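Local coordinates for protein arginyl-tRNA synthetase, putative (Plasmodium falciparum, PDB 5JLD) that probably catalyses the ATP-dependent attachment of L-arginine to its cognate tRNA, releasing AMP and diphosphate, as a class I aminoacyl-tRNA synthetase, at residues Asn130-Val136 / Leu339-Ile345; Lys374-Val378 / Leu530-Leu534. All coordinates share one frame; numbering follows the deposited sequence.

Contact 1: Asn130-Val136 / Leu339-Ile345; sequences NYGNVLV and LNCNCVI
Two neighbouring parallel strands of the catalytic-domain sheet, 133-136 and 343-345, pair here, and the turns leading into them are joined by asparagine side chains. Leu135 supplies the regular part of the ladder: its N donates to Cys343 O at 2.9 Å and its O accepts from Ile345 N, both bonds being nearly straight. At the strand entrance Asn133 O takes two N-H groups, from Asn342 and Cys343, each in its carbonyl plane. The Asn342 side chain extends the pairing backwards. With CG anti to its carbonyl carbon (chi1 -56°), Asn342 OD1 meets Asn133 N at 2.8 Å, in plane and on a lone pair, while ND2 reaches Asp370. Its amide also stacks on that of Asn130, the planes 15° apart. Asn130 OD1 is turned to Gly132 N, closing an Asx turn at 2.6 Å. Asn133 uses both ends of its amide: ND2 donates to Asn340 O at 3.0 Å, coming from above that carbonyl's plane, and OD1 is held by Asn171 of the next strand. Asparagine suits positions 133 and 342 because one short, flat group can both donate and accept where backbone pairing gives out; Asn130 suits its own through the turn and the stack. Around the strands the contacts are apolar, and the incoming loop contributes Leu339 and Cys341. On one face, Leu135 CB lies 3.6 Å from Cys341 SG, Leu135 CD1 meets Leu339 CD1 at 3.8 Å, and CD2 runs alongside Val344 CG1; helix 326-337 packs over this side. On the other, Val134 CG2 approaches Cys343 CB, with helix 149-167 beyond. A parallel sheet between layers of helices, its adjacent strands here some 200 residues apart in sequence, is the hallmark of the Rossmann-like nucleotide-binding fold of class I synthetases.

Contact 2: Lys374-Val378 / Leu530-Leu534; sequences KLMHV and LKNML
Lys374, at the start of an edge strand of the catalytic sheet, stretches across to Leu530 near the C-terminal end of helix 522-532. From CB, which faces Cys343 SG, CG lies anti to the backbone N (chi1 -157°), and the extended chain carries the ammonium group well clear of the strand. CG runs beside Met376 CG, and CD touches Met376 SD and Tyr131 OH. Lys374 CE then comes within 3.8 Å of Leu530 O, and Lys374 NZ donates to that same Leu530 O at 2.9 Å, from above the carbonyl plane. NZ also hydrogen-bonds Tyr131 OH, and Glu129 lies at the distance of a weak, long ion pair. Lysine suits this place because its long aliphatic stem packs beside Cys343 and Met376 while its charged end meets a carbonyl near a helix C-terminus, where the helix dipole would probably be welcoming to a cation. Two residues along, Met376 also faces the helix. Its SD, placed by chi1 and the extended chi2 (-171°), lies 4.0 Å from Met533 CE; the chi3 bend (73°) then turns Met376 CE to within 3.8 Å of Lys531 O. Val378 completes the row of alternate strand residues, Val378 CG2 pressing on Met533 CB at 3.6 Å. Met533, whose positive phi takes the chain out of the helix, packs its base on Val378, and its bent, unbranched chain brings the methyl to the Met376 sulfur. Next to it Asn532 OD1 accepts from Leu534 N, an Asx turn where the helix gives way to the following loop. Thus a helix end in the anticodon-binding family region rests on edge strand 374-380, while Met533 continues inward to Ile345 of strand 343-349 and to Ile161 and Phe165 of helix 149-167.

Overall arrangement
Contact 1 lies within the catalytic sheet, whereas contact 2 joins that sheet's edge to a helix of the anticodon-binding family region. Strands 343-349 and 374-380 are neighbours, so the two contacts meet directly: Val344 O accepts a probable hydrogen bond from Met376 N at 2.9 Å, Asn342 O another from Lys374 N at 2.9 Å, and Ile345 CG2 packs on Val378 CG2. Both are partly buried, with contact 1 grading from partly exposed asparagine-rich turns to a buried ladder. It combines backbone bonds, asparagine side-chain bonds and apolar packing; contact 2 has a single cross-segment hydrogen bond and otherwise relies on methionine and valine.

Contact 1: Asn130-Val136 / Leu339-Ile345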
loop_
_atom_site.group_PDB
_atom_site.type_symbol
_atom_site.label_atom_id
_atom_site.label_comp_id
_atom_site.label_asym_id
_atom_site.label_seq_id
_atom_site.Cartn_x
_atom_site.Cartn_y
_atom_site.Cartn_z
ATOM N N ASN A 130 10.661 -15.009 -0.950
ATOM C CA ASN A 130 10.296 -15.237 0.443
ATOM C C ASN A 130 9.636 -13.991 1.044
ATOM O O ASN A 130 10.172 -12.894 0.943
ATOM C CB ASN A 130 11.545 -15.640 1.239
ATOM C CG ASN A 130 11.229 -16.154 2.642
ATOM O OD1 ASN A 130 10.199 -15.830 3.234
ATOM N ND2 ASN A 130 12.136 -16.960 3.184
ATOM N N TYR A 131 8.474 -14.156 1.666
ATOM C CA TYR A 131 7.845 -13.041 2.374
ATOM C C TYR A 131 7.589 -13.423 3.825
ATOM O O TYR A 131 6.610 -12.986 4.416
ATOM C CB TYR A 131 6.530 -12.616 1.706
ATOM C CG TYR A 131 6.725 -11.862 0.400
ATOM C CD1 TYR A 131 7.036 -10.510 0.401
ATOM C CD2 TYR A 131 6.592 -12.508 -0.836
ATOM C CE1 TYR A 131 7.215 -9.813 -0.780
ATOM C CE2 TYR A 131 6.776 -11.813 -2.038
ATOM C CZ TYR A 131 7.071 -10.463 -1.999
ATOM O OH TYR A 131 7.272 -9.748 -3.164
ATOM N N GLY A 132 8.475 -14.244 4.386
ATOM C CA GLY A 132 8.351 -14.696 5.760
ATOM C C GLY A 132 8.148 -13.534 6.710
ATOM O O GLY A 132 7.169 -13.488 7.451
ATOM N N ASN A 133 9.070 -12.581 6.682
ATOM C CA ASN A 133 8.949 -11.421 7.552
ATOM C C ASN A 133 9.027 -10.153 6.735
ATOM O O ASN A 133 10.019 -9.910 6.054
ATOM C CB ASN A 133 10.044 -11.399 8.626
ATOM C CG ASN A 133 10.047 -12.630 9.506
ATOM O OD1 ASN A 133 9.066 -12.934 10.190
ATOM N ND2 ASN A 133 11.188 -13.317 9.542
ATOM N N VAL A 134 7.994 -9.330 6.829
ATOM C CA VAL A 134 7.984 -8.062 6.115
ATOM C C VAL A 134 7.979 -6.904 7.099
ATOM O O VAL A 134 7.234 -6.922 8.086
ATOM C CB VAL A 134 6.731 -7.949 5.183
ATOM C CG1 VAL A 134 6.619 -6.542 4.602
ATOM C CG2 VAL A 134 6.774 -9.010 4.062
ATOM N N LEU A 135 8.796 -5.896 6.831
ATOM C CA LEU A 135 8.795 -4.696 7.650
ATOM C C LEU A 135 8.464 -3.486 6.794
ATOM O O LEU A 135 9.069 -3.292 5.751
ATOM C CB LEU A 135 10.153 -4.502 8.345
ATOM C CG LEU A 135 10.257 -3.325 9.320
ATOM C CD1 LEU A 135 11.237 -3.650 10.470
ATOM C CD2 LEU A 135 10.674 -2.035 8.610
ATOM N N VAL A 136 7.539 -2.656 7.276
ATOM C CA VAL A 136 7.179 -1.418 6.598
ATOM C C VAL A 136 7.547 -0.224 7.488
ATOM O O VAL A 136 7.072 -0.082 8.621
ATOM C CB VAL A 136 5.669 -1.384 6.228
ATOM C CG1 VAL A 136 5.317 -0.096 5.456
ATOM C CG2 VAL A 136 5.277 -2.634 5.410
ATOM N N LEU A 339 15.761 -9.078 13.103
ATOM C CA LEU A 339 14.352 -9.352 12.826
ATOM C C LEU A 339 14.202 -10.353 11.681
ATOM O O LEU A 339 13.098 -10.800 11.391
ATOM C CB LEU A 339 13.607 -8.062 12.488
ATOM C CG LEU A 339 13.492 -7.035 13.615
ATOM C CD1 LEU A 339 12.597 -5.886 13.163
ATOM C CD2 LEU A 339 12.949 -7.689 14.899
ATOM N N ASN A 340 15.310 -10.691 11.030
ATOM C CA ASN A 340 15.298 -11.650 9.927
ATOM C C ASN A 340 14.322 -11.276 8.815
ATOM O O ASN A 340 13.637 -12.133 8.254
ATOM C CB ASN A 340 14.998 -13.061 10.464
ATOM C CG ASN A 340 16.115 -13.576 11.389
ATOM O OD1 ASN A 340 17.211 -13.870 10.920
ATOM N ND2 ASN A 340 15.841 -13.665 12.701
ATOM N N CYS A 341 14.275 -9.989 8.489
ATOM C CA CYS A 341 13.361 -9.489 7.466
ATOM C C CYS A 341 13.687 -10.034 6.080
ATOM O O CYS A 341 14.849 -10.086 5.666
ATOM C CB CYS A 341 13.377 -7.961 7.439
ATOM S SG CYS A 341 12.463 -7.195 8.808
ATOM N N ASN A 342 12.644 -10.435 5.365
ATOM C CA ASN A 342 12.779 -10.901 3.985
ATOM C C ASN A 342 12.394 -9.804 3.002
ATOM O O ASN A 342 12.801 -9.807 1.840
ATOM C CB ASN A 342 11.939 -12.143 3.783
ATOM C CG ASN A 342 12.305 -13.233 4.769
ATOM O OD1 ASN A 342 11.523 -13.574 5.660
ATOM N ND2 ASN A 342 13.515 -13.766 4.629
ATOM N N CYS A 343 11.647 -8.827 3.499
ATOM C CA CYS A 343 11.295 -7.683 2.695
ATOM C C CYS A 343 11.232 -6.437 3.583
ATOM O O CYS A 343 10.617 -6.447 4.644
ATOM C CB CYS A 343 9.961 -7.934 1.973
ATOM S SG CYS A 343 9.330 -6.553 1.009
ATOM N N VAL A 344 11.901 -5.375 3.155
ATOM C CA VAL A 344 11.863 -4.114 3.889
ATOM C C VAL A 344 11.470 -2.976 2.981
ATOM O O VAL A 344 12.133 -2.678 1.974
ATOM C CB VAL A 344 13.213 -3.754 4.548
ATOM C CG1 VAL A 344 13.050 -2.508 5.413
ATOM C CG2 VAL A 344 13.734 -4.913 5.380
ATOM N N ILE A 345 10.403 -2.311 3.380
ATOM C CA ILE A 345 9.805 -1.305 2.556
ATOM C C ILE A 345 9.897 0.033 3.255
ATOM O O ILE A 345 9.428 0.169 4.362
ATOM C CB ILE A 345 8.328 -1.670 2.255
ATOM C CG1 ILE A 345 8.262 -2.937 1.394
ATOM C CG2 ILE A 345 7.616 -0.508 1.617
ATOM C CD1 ILE A 345 6.865 -3.625 1.414
#

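Contact 2: Lys374-Val378 / Leu530-Leu534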
loop_
_atom_site.group_PDB
_atom_site.type_symbol
_atom_site.label_atom_id
_atom_site.label_comp_id
_atom_site.label_asym_id
_atom_site.label_seq_id
_atom_site.Cartn_x
_atom_site.Cartn_y
_atom_site.Cartn_z
ATOM N N LYS A 374 14.260 -8.465 -0.270
ATOM C CA LYS A 374 13.705 -7.457 -1.167
ATOM C C LYS A 374 13.644 -6.093 -0.487
ATOM O O LYS A 374 12.876 -5.885 0.470
ATOM C CB LYS A 374 12.303 -7.880 -1.634
ATOM C CG LYS A 374 11.855 -7.241 -2.948
ATOM C CD LYS A 374 10.419 -7.658 -3.285
ATOM C CE LYS A 374 10.043 -7.359 -4.731
ATOM N NZ LYS A 374 8.780 -8.050 -5.115
ATOM N N LEU A 375 14.449 -5.163 -0.984
ATOM C CA LEU A 375 14.528 -3.849 -0.397
ATOM C C LEU A 375 13.837 -2.861 -1.315
ATOM O O LEU A 375 14.232 -2.685 -2.471
ATOM C CB LEU A 375 15.996 -3.442 -0.165
ATOM C CG LEU A 375 16.863 -4.389 0.672
ATOM C CD1 LEU A 375 18.334 -3.937 0.652
ATOM C CD2 LEU A 375 16.337 -4.533 2.114
ATOM N N MET A 376 12.815 -2.198 -0.795
ATOM C CA MET A 376 11.981 -1.390 -1.650
ATOM C C MET A 376 11.871 0.016 -1.118
ATOM O O MET A 376 11.651 0.243 0.070
ATOM C CB MET A 376 10.582 -1.999 -1.785
ATOM C CG MET A 376 10.539 -3.518 -1.919
ATOM S SD MET A 376 8.886 -4.156 -2.344
ATOM C CE MET A 376 8.786 -3.641 -4.056
ATOM N N HIS A 377 12.030 0.970 -2.013
ATOM C CA HIS A 377 11.684 2.328 -1.697
ATOM C C HIS A 377 10.340 2.647 -2.335
ATOM O O HIS A 377 10.179 2.475 -3.535
ATOM C CB HIS A 377 12.754 3.286 -2.192
ATOM C CG HIS A 377 12.463 4.713 -1.861
ATOM N ND1 HIS A 377 11.905 5.586 -2.770
ATOM C CD2 HIS A 377 12.629 5.414 -0.717
ATOM C CE1 HIS A 377 11.753 6.768 -2.203
ATOM N NE2 HIS A 377 12.189 6.696 -0.958
ATOM N N VAL A 378 9.386 3.097 -1.521
ATOM C CA VAL A 378 8.072 3.538 -1.974
ATOM C C VAL A 378 7.966 5.055 -1.796
ATOM O O VAL A 378 7.693 5.557 -0.691
ATOM C CB VAL A 378 6.922 2.842 -1.190
ATOM C CG1 VAL A 378 5.574 3.404 -1.599
ATOM C CG2 VAL A 378 6.956 1.320 -1.371
ATOM N N LEU A 530 2.762 -6.476 -5.013
ATOM C CA LEU A 530 3.986 -7.062 -4.468
ATOM C C LEU A 530 5.210 -6.664 -5.302
ATOM O O LEU A 530 6.324 -6.553 -4.784
ATOM C CB LEU A 530 3.867 -8.588 -4.414
ATOM C CG LEU A 530 2.881 -9.203 -3.425
ATOM C CD1 LEU A 530 3.041 -10.721 -3.453
ATOM C CD2 LEU A 530 3.056 -8.649 -2.002
ATOM N N LYS A 531 4.984 -6.437 -6.593
ATOM C CA LYS A 531 6.057 -6.112 -7.524
ATOM C C LYS A 531 6.427 -4.624 -7.531
ATOM O O LYS A 531 7.595 -4.281 -7.635
ATOM C CB LYS A 531 5.669 -6.554 -8.943
ATOM C CG LYS A 531 5.541 -8.074 -9.079
ATOM C CD LYS A 531 5.020 -8.492 -10.440
ATOM C CE LYS A 531 6.044 -8.227 -11.530
ATOM N NZ LYS A 531 5.609 -8.789 -12.844
ATOM N N ASN A 532 5.444 -3.738 -7.439
ATOM C CA ASN A 532 5.748 -2.314 -7.613
ATOM C C ASN A 532 5.169 -1.394 -6.530
ATOM O O ASN A 532 5.406 -0.189 -6.553
ATOM C CB ASN A 532 5.281 -1.842 -9.020
ATOM C CG ASN A 532 3.790 -2.084 -9.283
ATOM O OD1 ASN A 532 2.956 -2.058 -8.374
ATOM N ND2 ASN A 532 3.453 -2.312 -10.551
ATOM N N MET A 533 4.389 -1.960 -5.608
ATOM C CA MET A 533 3.799 -1.187 -4.506
ATOM C C MET A 533 2.956 -0.006 -4.957
ATOM O O MET A 533 2.846 0.974 -4.235
ATOM C CB MET A 533 4.899 -0.677 -3.561
ATOM C CG MET A 533 5.533 -1.770 -2.709
ATOM S SD MET A 533 4.342 -2.551 -1.616
ATOM C CE MET A 533 4.969 -4.229 -1.702
ATOM N N LEU A 534 2.340 -0.089 -6.136
ATOM C CA LEU A 534 1.456 0.989 -6.564
ATOM C C LEU A 534 0.020 0.687 -6.124
ATOM O O LEU A 534 -0.743 0.019 -6.844
ATOM C CB LEU A 534 1.544 1.201 -8.081
ATOM C CG LEU A 534 2.965 1.469 -8.592
ATOM C CD1 LEU A 534 3.040 1.415 -10.128
ATOM C CD2 LEU A 534 3.485 2.800 -8.070
#